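Local coordinates for putative isocitrate dehydrogenase, NAD-dependent (Methylococcus capsulatus, PDB 6LKY), which probably catalyses the NAD-dependent oxidation of isocitrate, as a member of the isocitrate and isopropylmalate dehydrogenase family, at residues A[97-102]-A[108-113]; A[183-188]-A[222-227]; A[208-213]-A[234-239]. The protein carries 1 engineered substitution. All coordinates share one frame; numbering follows the deposited sequence. Where two conformers were deposited one is given.

Interaction 1: A[97-102]-A[108-113]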
loop_
_atom_site.group_PDB
_atom_site.type_symbol
_atom_site.label_atom_id
_atom_site.label_comp_id
_atom_site.label_asym_id
_atom_site.label_seq_id
_atom_site.Cartn_x
_atom_site.Cartn_y
_atom_site.Cartn_z
ATOM N N ALA A 97 -6.370 -11.842 -8.836
ATOM C CA ALA A 97 -7.279 -10.725 -9.088
ATOM C C ALA A 97 -7.478 -10.645 -10.600
ATOM O O ALA A 97 -6.576 -10.207 -11.327
ATOM C CB ALA A 97 -6.744 -9.411 -8.516
ATOM N N ILE A 98 -8.627 -11.133 -11.067
ATOM C CA ILE A 98 -8.983 -11.188 -12.484
ATOM C C ILE A 98 -10.354 -10.538 -12.646
ATOM O O ILE A 98 -11.308 -10.921 -11.962
ATOM C CB ILE A 98 -8.986 -12.633 -13.010
ATOM C CG1 ILE A 98 -7.670 -13.315 -12.625
ATOM C CG2 ILE A 98 -9.156 -12.661 -14.528
ATOM C CD1 ILE A 98 -7.603 -14.771 -12.958
ATOM N N SER A 99 -10.443 -9.533 -13.516
ATOM C CA SER A 99 -11.665 -8.744 -13.657
ATOM C C SER A 99 -12.889 -9.634 -13.895
ATOM O O SER A 99 -12.806 -10.706 -14.507
ATOM C CB SER A 99 -11.522 -7.753 -14.813
ATOM O OG SER A 99 -10.526 -6.761 -14.560
ATOM N N PHE A 100 -14.028 -9.194 -13.359
ATOM C CA PHE A 100 -15.330 -9.813 -13.590
ATOM C C PHE A 100 -16.115 -8.911 -14.528
ATOM O O PHE A 100 -16.343 -7.737 -14.210
ATOM C CB PHE A 100 -16.120 -9.995 -12.293
ATOM C CG PHE A 100 -15.556 -11.027 -11.367
ATOM C CD1 PHE A 100 -14.549 -10.697 -10.474
ATOM C CD2 PHE A 100 -16.050 -12.321 -11.371
ATOM C CE1 PHE A 100 -14.028 -11.643 -9.616
ATOM C CE2 PHE A 100 -15.536 -13.275 -10.507
ATOM C CZ PHE A 100 -14.524 -12.936 -9.628
ATOM N N GLU A 101 -16.510 -9.448 -15.680
ATOM C CA GLU A 101 -17.353 -8.694 -16.602
ATOM C C GLU A 101 -18.622 -8.211 -15.900
ATOM O O GLU A 101 -19.295 -8.975 -15.203
ATOM C CB GLU A 101 -17.703 -9.558 -17.814
ATOM C CG GLU A 101 -18.418 -8.801 -18.921
ATOM C CD GLU A 101 -18.802 -9.695 -20.085
ATOM O OE1 GLU A 101 -18.477 -10.904 -20.049
ATOM O OE2 GLU A 101 -19.440 -9.186 -21.029
ATOM N N GLY A 102 -18.927 -6.930 -16.057
ATOM C CA GLY A 102 -20.132 -6.345 -15.509
ATOM C C GLY A 102 -19.929 -5.463 -14.295
ATOM O O GLY A 102 -20.887 -4.805 -13.873
ATOM N N SER A 108 -11.342 -3.282 -16.889
ATOM C CA SER A 108 -12.053 -4.518 -17.183
ATOM C C SER A 108 -11.114 -5.643 -17.573
ATOM O O SER A 108 -11.580 -6.755 -17.846
ATOM C CB SER A 108 -13.078 -4.302 -18.309
ATOM O OG SER A 108 -12.447 -3.845 -19.498
ATOM N N ASP A 109 -9.812 -5.397 -17.581
ATOM C CA ASP A 109 -8.847 -6.381 -18.044
ATOM C C ASP A 109 -7.709 -6.572 -17.044
ATOM O O ASP A 109 -6.549 -6.758 -17.430
ATOM C CB ASP A 109 -8.298 -5.967 -19.401
ATOM C CG ASP A 109 -7.635 -4.602 -19.356
ATOM O OD1 ASP A 109 -7.867 -3.849 -18.378
ATOM O OD2 ASP A 109 -6.875 -4.284 -20.296
ATOM N N VAL A 110 -8.009 -6.544 -15.741
ATOM C CA VAL A 110 -6.998 -6.882 -14.743
ATOM C C VAL A 110 -6.846 -8.392 -14.702
ATOM O O VAL A 110 -7.842 -9.125 -14.693
ATOM C CB VAL A 110 -7.376 -6.328 -13.355
ATOM C CG1 VAL A 110 -6.247 -6.576 -12.372
ATOM C CG2 VAL A 110 -7.700 -4.834 -13.435
ATOM N N ASN A 111 -5.594 -8.871 -14.668
ATOM C CA ASN A 111 -5.348 -10.314 -14.636
ATOM C C ASN A 111 -3.989 -10.541 -13.975
ATOM O O ASN A 111 -2.960 -10.720 -14.628
ATOM C CB ASN A 111 -5.405 -10.939 -16.032
ATOM C CG ASN A 111 -5.307 -12.471 -15.999
ATOM O OD1 ASN A 111 -5.013 -13.078 -14.966
ATOM N ND2 ASN A 111 -5.581 -13.094 -17.130
ATOM N N LEU A 112 -3.979 -10.538 -12.644
ATOM C CA LEU A 112 -2.714 -10.649 -11.922
ATOM C C LEU A 112 -2.874 -11.629 -10.772
ATOM O O LEU A 112 -3.990 -11.946 -10.351
ATOM C CB LEU A 112 -2.226 -9.275 -11.428
ATOM C CG LEU A 112 -3.077 -8.524 -10.394
ATOM C CD1 LEU A 112 -2.717 -8.979 -8.973
ATOM C CD2 LEU A 112 -2.929 -7.007 -10.552
ATOM N N VAL A 113 -1.746 -12.137 -10.278
ATOM C CA VAL A 113 -1.743 -13.020 -9.120
ATOM C C VAL A 113 -0.662 -12.545 -8.155
ATOM O O VAL A 113 0.512 -12.433 -8.539
ATOM C CB VAL A 113 -1.515 -14.490 -9.512
ATOM C CG1 VAL A 113 -1.532 -15.379 -8.255
ATOM C CG2 VAL A 113 -2.573 -14.954 -10.527
#
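S99 turns its OG beside its own backbone N and opposite its carbonyl carbon (chi1 -66°), and this rotation brings the hydroxyl to the backbone of V110. The oxygen accepts the N-H of V110, with OG 2.8 Å from N, along a bond bent to 149° at the hydrogen. In return, S99 N donates to V110 O at 2.9 Å. S99 therefore holds both backbone polar groups of V110, one with its side chain and one with its amide. CB of S99 also sits 3.2 Å from S108 O. With an alanine here, the V110 amide would probably lose its acceptor, and the 108-110 loop would be tied less firmly to the end of the strand.

Further back, the two segments form antiparallel strands. A97 and L112 are a hydrogen-bonded pair: A97 N reaches L112 O at 2.8 Å, and L112 N reaches A97 O at 2.9 Å, both nearly straight. On their face of the sheet, A97 CB meets L112 CD1 at 4.1 Å. I98 and N111 are the next, non-hydrogen-bonded pair, with side chains lying side by side on the other face. N111 OD1 is 3.5 Å from I98 CG1, but its polar partner is R166 NH2.

The side chains of A97 and L112 touch A237 of helix 227-240. I98 and F100 touch helix 294-310, where R305 makes a cation-pi contact with the F100 ring. On its other edge strand 111-117 pairs in parallel with strand 222-225.

Interaction 2: A[183-188]-A[222-227]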
loop_
_atom_site.group_PDB
_atom_site.type_symbol
_atom_site.label_atom_id
_atom_site.label_comp_id
_atom_site.label_asym_id
_atom_site.label_seq_id
_atom_site.Cartn_x
_atom_site.Cartn_y
_atom_site.Cartn_z
ATOM N N GLY A 183 16.382 -6.016 1.179
ATOM C CA GLY A 183 17.564 -6.192 0.341
ATOM C C GLY A 183 17.948 -7.652 0.147
ATOM O O GLY A 183 18.305 -8.062 -0.960
ATOM N N LEU A 184 17.912 -8.445 1.226
ATOM C CA LEU A 184 18.190 -9.875 1.104
ATOM C C LEU A 184 17.116 -10.569 0.267
ATOM O O LEU A 184 17.422 -11.410 -0.588
ATOM C CB LEU A 184 18.288 -10.509 2.491
ATOM C CG LEU A 184 18.585 -12.007 2.587
ATOM C CD1 LEU A 184 19.962 -12.326 1.996
ATOM C CD2 LEU A 184 18.490 -12.492 4.031
ATOM N N PHE A 185 15.850 -10.207 0.479
ATOM C CA PHE A 185 14.779 -10.751 -0.357
ATOM C C PHE A 185 15.039 -10.476 -1.844
ATOM O O PHE A 185 14.972 -11.384 -2.683
ATOM C CB PHE A 185 13.444 -10.148 0.097
ATOM C CG PHE A 185 12.245 -10.745 -0.560
ATOM C CD1 PHE A 185 11.848 -12.030 -0.261
ATOM C CD2 PHE A 185 11.494 -10.007 -1.457
ATOM C CE1 PHE A 185 10.733 -12.583 -0.873
ATOM C CE2 PHE A 185 10.373 -10.550 -2.067
ATOM C CZ PHE A 185 9.990 -11.835 -1.767
ATOM N N LEU A 186 15.358 -9.224 -2.186
ATOM C CA LEU A 186 15.630 -8.852 -3.575
ATOM C C LEU A 186 16.838 -9.611 -4.142
ATOM O O LEU A 186 16.804 -10.109 -5.274
ATOM C CB LEU A 186 15.862 -7.340 -3.659
ATOM C CG LEU A 186 16.262 -6.786 -5.032
ATOM C CD1 LEU A 186 15.198 -7.100 -6.077
ATOM C CD2 LEU A 186 16.500 -5.292 -4.957
ATOM N N GLU A 187 17.928 -9.679 -3.376
ATOM C CA GLU A 187 19.138 -10.355 -3.842
ATOM C C GLU A 187 18.874 -11.829 -4.124
ATOM O O GLU A 187 19.293 -12.371 -5.161
ATOM C CB GLU A 187 20.239 -10.190 -2.797
ATOM C CG GLU A 187 21.511 -10.964 -3.088
ATOM C CD GLU A 187 22.387 -11.064 -1.860
ATOM O OE1 GLU A 187 22.769 -9.995 -1.332
ATOM O OE2 GLU A 187 22.678 -12.201 -1.415
ATOM N N ILE A 188 18.163 -12.495 -3.208
ATOM C CA ILE A 188 17.808 -13.889 -3.433
ATOM C C ILE A 188 16.917 -14.031 -4.667
ATOM O O ILE A 188 17.091 -14.960 -5.469
ATOM C CB ILE A 188 17.152 -14.471 -2.172
ATOM C CG1 ILE A 188 18.220 -14.655 -1.087
ATOM C CG2 ILE A 188 16.445 -15.752 -2.511
ATOM C CD1 ILE A 188 17.677 -14.900 0.310
ATOM N N VAL A 222 2.531 -12.027 -12.383
ATOM C CA VAL A 222 2.739 -12.551 -11.038
ATOM C C VAL A 222 3.549 -11.528 -10.259
ATOM O O VAL A 222 4.573 -11.048 -10.753
ATOM C CB VAL A 222 3.454 -13.912 -11.062
ATOM C CG1 VAL A 222 3.665 -14.418 -9.635
ATOM C CG2 VAL A 222 2.654 -14.911 -11.895
ATOM N N LEU A 223 3.063 -11.154 -9.078
ATOM C CA LEU A 223 3.811 -10.342 -8.125
ATOM C C LEU A 223 4.285 -11.261 -7.020
ATOM O O LEU A 223 3.502 -12.068 -6.537
ATOM C CB LEU A 223 2.936 -9.247 -7.517
ATOM C CG LEU A 223 2.439 -8.118 -8.398
ATOM C CD1 LEU A 223 1.148 -8.532 -9.089
ATOM C CD2 LEU A 223 2.244 -6.884 -7.534
ATOM N N VAL A 224 5.547 -11.163 -6.621
ATOM C CA VAL A 224 6.031 -11.914 -5.468
ATOM C C VAL A 224 6.578 -10.918 -4.454
ATOM O O VAL A 224 7.311 -9.982 -4.812
ATOM C CB VAL A 224 7.074 -12.986 -5.849
ATOM C CG1 VAL A 224 8.387 -12.357 -6.313
ATOM C CG2 VAL A 224 7.314 -13.939 -4.660
ATOM N N THR A 225 6.177 -11.083 -3.198
ATOM C CA THR A 225 6.567 -10.075 -2.223
ATOM C C THR A 225 6.439 -10.639 -0.817
ATOM O O THR A 225 6.016 -11.785 -0.610
ATOM C CB THR A 225 5.749 -8.790 -2.424
ATOM O OG1 THR A 225 6.321 -7.739 -1.643
ATOM C CG2 THR A 225 4.309 -8.992 -2.035
ATOM N N THR A 226 6.854 -9.823 0.149
ATOM C CA THR A 226 6.864 -10.207 1.551
ATOM C C THR A 226 5.484 -9.969 2.176
ATOM O O THR A 226 4.570 -9.422 1.551
ATOM C CB THR A 226 7.998 -9.479 2.285
ATOM O OG1 THR A 226 7.953 -8.086 1.983
ATOM C CG2 THR A 226 9.363 -10.010 1.815
ATOM N N ASN A 227 5.354 -10.366 3.443
ATOM C CA ASN A 227 4.057 -10.569 4.086
ATOM C C ASN A 227 3.193 -9.300 4.069
ATOM O O ASN A 227 2.095 -9.283 3.497
ATOM C CB ASN A 227 4.314 -11.071 5.519
ATOM C CG ASN A 227 3.291 -12.101 5.992
ATOM O OD1 ASN A 227 2.102 -11.981 5.714
ATOM N ND2 ASN A 227 3.764 -13.132 6.707
#
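T225 OG1 gives a hydrogen bond to V172 O of the adjacent strand 168-173. The T225 CB points away from helix 183-188, while its backbone lies against F185. CE2 of the F185 ring is 3.8 Å from T225 CA, in an oblique approach.

F185 carries the contact from the helix side. Its CG is anti to the backbone N (chi1 -173°), which sends the ring across to the end of strand 222-225. The methyl of T226 then sits over one ring face. T226 CG2 is 3.7 Å from the centroid of the F185 ring and only 6° off the ring normal, a centred CH-pi contact. All six ring carbons are at nearly the same distance from this methyl. T226 has its OG1 between the backbone N and the carbonyl carbon (chi1 49°), and this leaves CG2 to meet the ring.

Helix 181-193 joins the parallel neighbours 168-173 and 200-205 as a beta-alpha-beta crossover. F185 points from that helix onto the sheet. Strand 222-225 is the next parallel strand beyond 168-173, and T226 is the N-cap residue of helix 227-240, though its side chain makes no capping bond.

V224 O lies at the ring edge, near its plane, 4.2 Å from F185 CE2; V224 CG2 is a looser 4.5 Å from F185 CZ. L171 of strand 168-173 and S150, I153 and I154 of helix 147-163 also touch the F185 side chain, so it is buried between helices and sheet. Elsewhere on the helix, L184 and L186 pack on A139 and V73 of the second subunit.

Interaction 3: A[208-213]-A[234-239]. With NAD (nicotinamide-adenine-dinucleotide), chain H.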
loop_
_atom_site.group_PDB
_atom_site.type_symbol
_atom_site.label_atom_id
_atom_site.label_comp_id
_atom_site.label_asym_id
_atom_site.label_seq_id
_atom_site.Cartn_x
_atom_site.Cartn_y
_atom_site.Cartn_z
ATOM N N ALA A 208 6.115 3.057 -5.717
ATOM C CA ALA A 208 5.938 3.187 -7.162
ATOM C C ALA A 208 5.062 2.063 -7.708
ATOM O O ALA A 208 4.244 2.279 -8.610
ATOM C CB ALA A 208 7.301 3.204 -7.864
ATOM N N CYS A 209 5.228 0.851 -7.175
ATOM C CA CYS A 209 4.399 -0.269 -7.609
ATOM C C CYS A 209 2.918 -0.022 -7.326
ATOM O O CYS A 209 2.060 -0.395 -8.133
ATOM C CB CYS A 209 4.865 -1.548 -6.925
ATOM S SG CYS A 209 4.044 -3.044 -7.472
ATOM N N SER A 210 2.604 0.583 -6.175
ATOM C CA SER A 210 1.210 0.900 -5.872
ATOM C C SER A 210 0.649 1.911 -6.868
ATOM O O SER A 210 -0.482 1.756 -7.366
ATOM C CB SER A 210 1.092 1.434 -4.443
ATOM O OG SER A 210 1.650 0.522 -3.506
ATOM N N MET A 211 1.429 2.963 -7.160
ATOM C CA MET A 211 1.018 3.934 -8.179
ATOM C C MET A 211 0.750 3.235 -9.513
ATOM O O MET A 211 -0.288 3.452 -10.152
ATOM C CB MET A 211 2.095 5.012 -8.335
ATOM C CG MET A 211 1.887 5.992 -9.504
ATOM S SD MET A 211 2.418 5.295 -11.095
ATOM C CE MET A 211 4.207 5.131 -10.848
ATOM N N GLN A 212 1.662 2.348 -9.916
ATOM C CA GLN A 212 1.534 1.659 -11.198
ATOM C C GLN A 212 0.315 0.746 -11.210
ATOM O O GLN A 212 -0.382 0.644 -12.230
ATOM C CB GLN A 212 2.814 0.865 -11.491
ATOM C CG GLN A 212 3.968 1.752 -12.017
ATOM C CD GLN A 212 5.371 1.134 -11.847
ATOM O OE1 GLN A 212 5.513 -0.081 -11.703
ATOM N NE2 GLN A 212 6.411 1.985 -11.858
ATOM N N MET A 213 0.010 0.116 -10.074
ATOM C CA MET A 213 -1.168 -0.742 -10.011
ATOM C C MET A 213 -2.448 0.063 -10.169
ATOM O O MET A 213 -3.394 -0.396 -10.829
ATOM C CB MET A 213 -1.195 -1.521 -8.702
ATOM C CG MET A 213 -0.165 -2.621 -8.649
ATOM S SD MET A 213 -0.312 -3.636 -7.164
ATOM C CE MET A 213 -1.897 -4.424 -7.528
ATOM N N SER A 234 -2.440 -6.924 -2.435
ATOM C CA SER A 234 -3.574 -7.752 -2.816
ATOM C C SER A 234 -4.898 -7.075 -2.469
ATOM O O SER A 234 -5.882 -7.258 -3.198
ATOM C CB SER A 234 -3.454 -9.147 -2.178
ATOM O OG SER A 234 -3.575 -9.115 -0.766
ATOM N N ASP A 235 -4.947 -6.256 -1.399
ATOM C CA ASP A 235 -6.185 -5.506 -1.155
ATOM C C ASP A 235 -6.370 -4.373 -2.165
ATOM O O ASP A 235 -7.501 -4.061 -2.568
ATOM C CB ASP A 235 -6.205 -4.952 0.263
ATOM C CG ASP A 235 -6.702 -5.966 1.261
ATOM O OD1 ASP A 235 -6.645 -7.174 0.932
ATOM O OD2 ASP A 235 -7.134 -5.559 2.365
ATOM N N LEU A 236 -5.275 -3.729 -2.563
ATOM C CA LEU A 236 -5.340 -2.769 -3.659
ATOM C C LEU A 236 -5.933 -3.426 -4.915
ATOM O O LEU A 236 -6.839 -2.877 -5.560
ATOM C CB LEU A 236 -3.932 -2.206 -3.906
ATOM C CG LEU A 236 -3.656 -0.918 -4.696
ATOM C CD1 LEU A 236 -2.166 -0.552 -4.641
ATOM C CD2 LEU A 236 -4.099 -1.028 -6.149
ATOM N N ALA A 237 -5.424 -4.610 -5.275
ATOM C CA ALA A 237 -5.918 -5.328 -6.452
ATOM C C ALA A 237 -7.399 -5.682 -6.310
ATOM O O ALA A 237 -8.184 -5.547 -7.266
ATOM C CB ALA A 237 -5.078 -6.586 -6.676
ATOM N N ALA A 238 -7.797 -6.123 -5.115
ATOM C CA ALA A 238 -9.207 -6.399 -4.866
ATOM C C ALA A 238 -10.037 -5.168 -5.170
ATOM O O ALA A 238 -11.082 -5.252 -5.825
ATOM C CB ALA A 238 -9.418 -6.836 -3.418
ATOM N N GLY A 239 -9.583 -4.009 -4.693
ATOM C CA GLY A 239 -10.256 -2.769 -5.039
ATOM C C GLY A 239 -10.367 -2.574 -6.538
ATOM O O GLY A 239 -11.411 -2.152 -7.045
HETATM P PA NAD H . 10.435 6.897 -9.437
HETATM O O1A NAD H . 11.766 7.471 -9.841
HETATM O O2A NAD H . 9.540 7.920 -8.746
HETATM O O5B NAD H . 9.768 6.363 -10.783
HETATM C C5B NAD H . 8.496 5.703 -10.745
HETATM C C4B NAD H . 7.825 5.862 -12.108
HETATM O O4B NAD H . 7.317 7.209 -12.236
HETATM C C3B NAD H . 8.844 5.666 -13.231
HETATM O O3B NAD H . 8.284 4.903 -14.298
HETATM C C2B NAD H . 9.149 7.088 -13.673
HETATM O O2B NAD H . 9.485 7.271 -15.047
HETATM C C1B NAD H . 7.877 7.866 -13.379
HETATM N N9A NAD H . 8.387 9.219 -13.114
HETATM C C8A NAD H . 8.305 9.680 -11.725
HETATM N N7A NAD H . 8.454 11.156 -11.847
HETATM C C5A NAD H . 7.451 11.431 -12.896
HETATM C C6A NAD H . 7.398 12.775 -13.622
HETATM N N6A NAD H . 8.290 13.779 -13.042
HETATM N N1A NAD H . 7.535 12.493 -15.064
HETATM C C2A NAD H . 6.528 11.484 -15.411
HETATM N N3A NAD H . 6.991 10.131 -15.061
HETATM C C4A NAD H . 7.810 10.335 -13.863
HETATM O O3 NAD H . 10.598 5.686 -8.417
HETATM P PN NAD H . 11.671 4.498 -8.485
HETATM O O1N NAD H . 12.010 4.119 -9.899
HETATM O O2N NAD H . 11.036 3.369 -7.727
HETATM O O5D NAD H . 12.972 5.049 -7.708
HETATM C C5D NAD H . 14.044 5.726 -8.367
HETATM C C4D NAD H . 14.973 6.381 -7.332
HETATM O O4D NAD H . 14.335 7.529 -6.713
HETATM C C3D NAD H . 15.371 5.445 -6.187
HETATM O O3D NAD H . 16.784 5.517 -5.973
HETATM C C2D NAD H . 14.641 6.008 -4.975
HETATM O O2D NAD H . 15.401 5.863 -3.761
HETATM C C1D NAD H . 14.530 7.491 -5.282
HETATM N N1N NAD H . 13.386 8.050 -4.535
HETATM C C2N NAD H . 13.589 9.490 -4.338
HETATM C C3N NAD H . 12.354 10.336 -4.047
HETATM C C7N NAD H . 12.562 11.683 -3.333
HETATM O O7N NAD H . 13.930 12.044 -3.423
HETATM N N7N NAD H . 12.039 11.847 -1.967
HETATM C C4N NAD H . 11.008 9.642 -3.870
HETATM C C5N NAD H . 10.867 8.212 -4.382
HETATM C C6N NAD H . 12.082 7.516 -4.989
#
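Helices 206-215 and 227-240 lie side by side next to the second subunit, consistent with the four-helix bundle that two helices from each subunit form at the dimer interface in this family. The two helices are joined through strand 222-225. Segments 208-213 and 234-239 run nearly parallel, with 13° between their directions and 10.7 Å between their axes. The contact is apolar and buried.

L236 and M213 do most of the work. The two methyls of L236 part over one turn of the opposite helix. L236 CD1 is 3.8 Å from S210 CB, and L236 CD2 is 3.9 Å from M213 CB. L236 CG is anti to the backbone N (chi1 -163°), which carries this fork out toward helix 206-215. M213 reaches back from helix 206-215. Its chain runs straight through chi2 and then bends at chi3 (68°), so that the terminal methyl turns onto A237. M213 CE meets A237 CB at 3.9 Å. Each helix thus sends one long side chain to the other: L236 onto S210 and M213, and M213 onto A237.

Helix 206-215 also borders a bound NAD. A208 CB lies 3.7 Å from NAD O2N, and M211 CE lies 3.9 Å from NAD C4B, so its methyl rests against the ribose of the adenosine half. The same NAD is hydrogen-bonded by the second subunit, among others through D268 and G264.

L236 also packs on V214 of the second subunit, and S210 on I232 of that subunit. Toward the sheet, M213 touches L112 of strand 111-117, so the two helices pack side by side on one face of the sheet, beside that strand.

Overall arrangement
The three contacts meet around the mixed sheet. Interaction 1 joins strands 92-98 and 111-117. Strand 222-225 of interaction 2 is the next one across, and V113 O probably accepts a hydrogen bond from L223 N. The centres of interactions 1 and 3 are about 13 Å apart, those of 2 and 3 about 16 Å, and those of 1 and 2 about 24 Å. Along the chain, interaction 1 closes first, whereas 2 and 3 interleave. L223 CD2 packs on M213 and C209, while V224 touches A157 of helix 147-163 and, more loosely, F185, so helices lie on both faces of this strand. Interactions 2 and 3 both touch the second subunit, and helix 206-215 borders the NAD pocket.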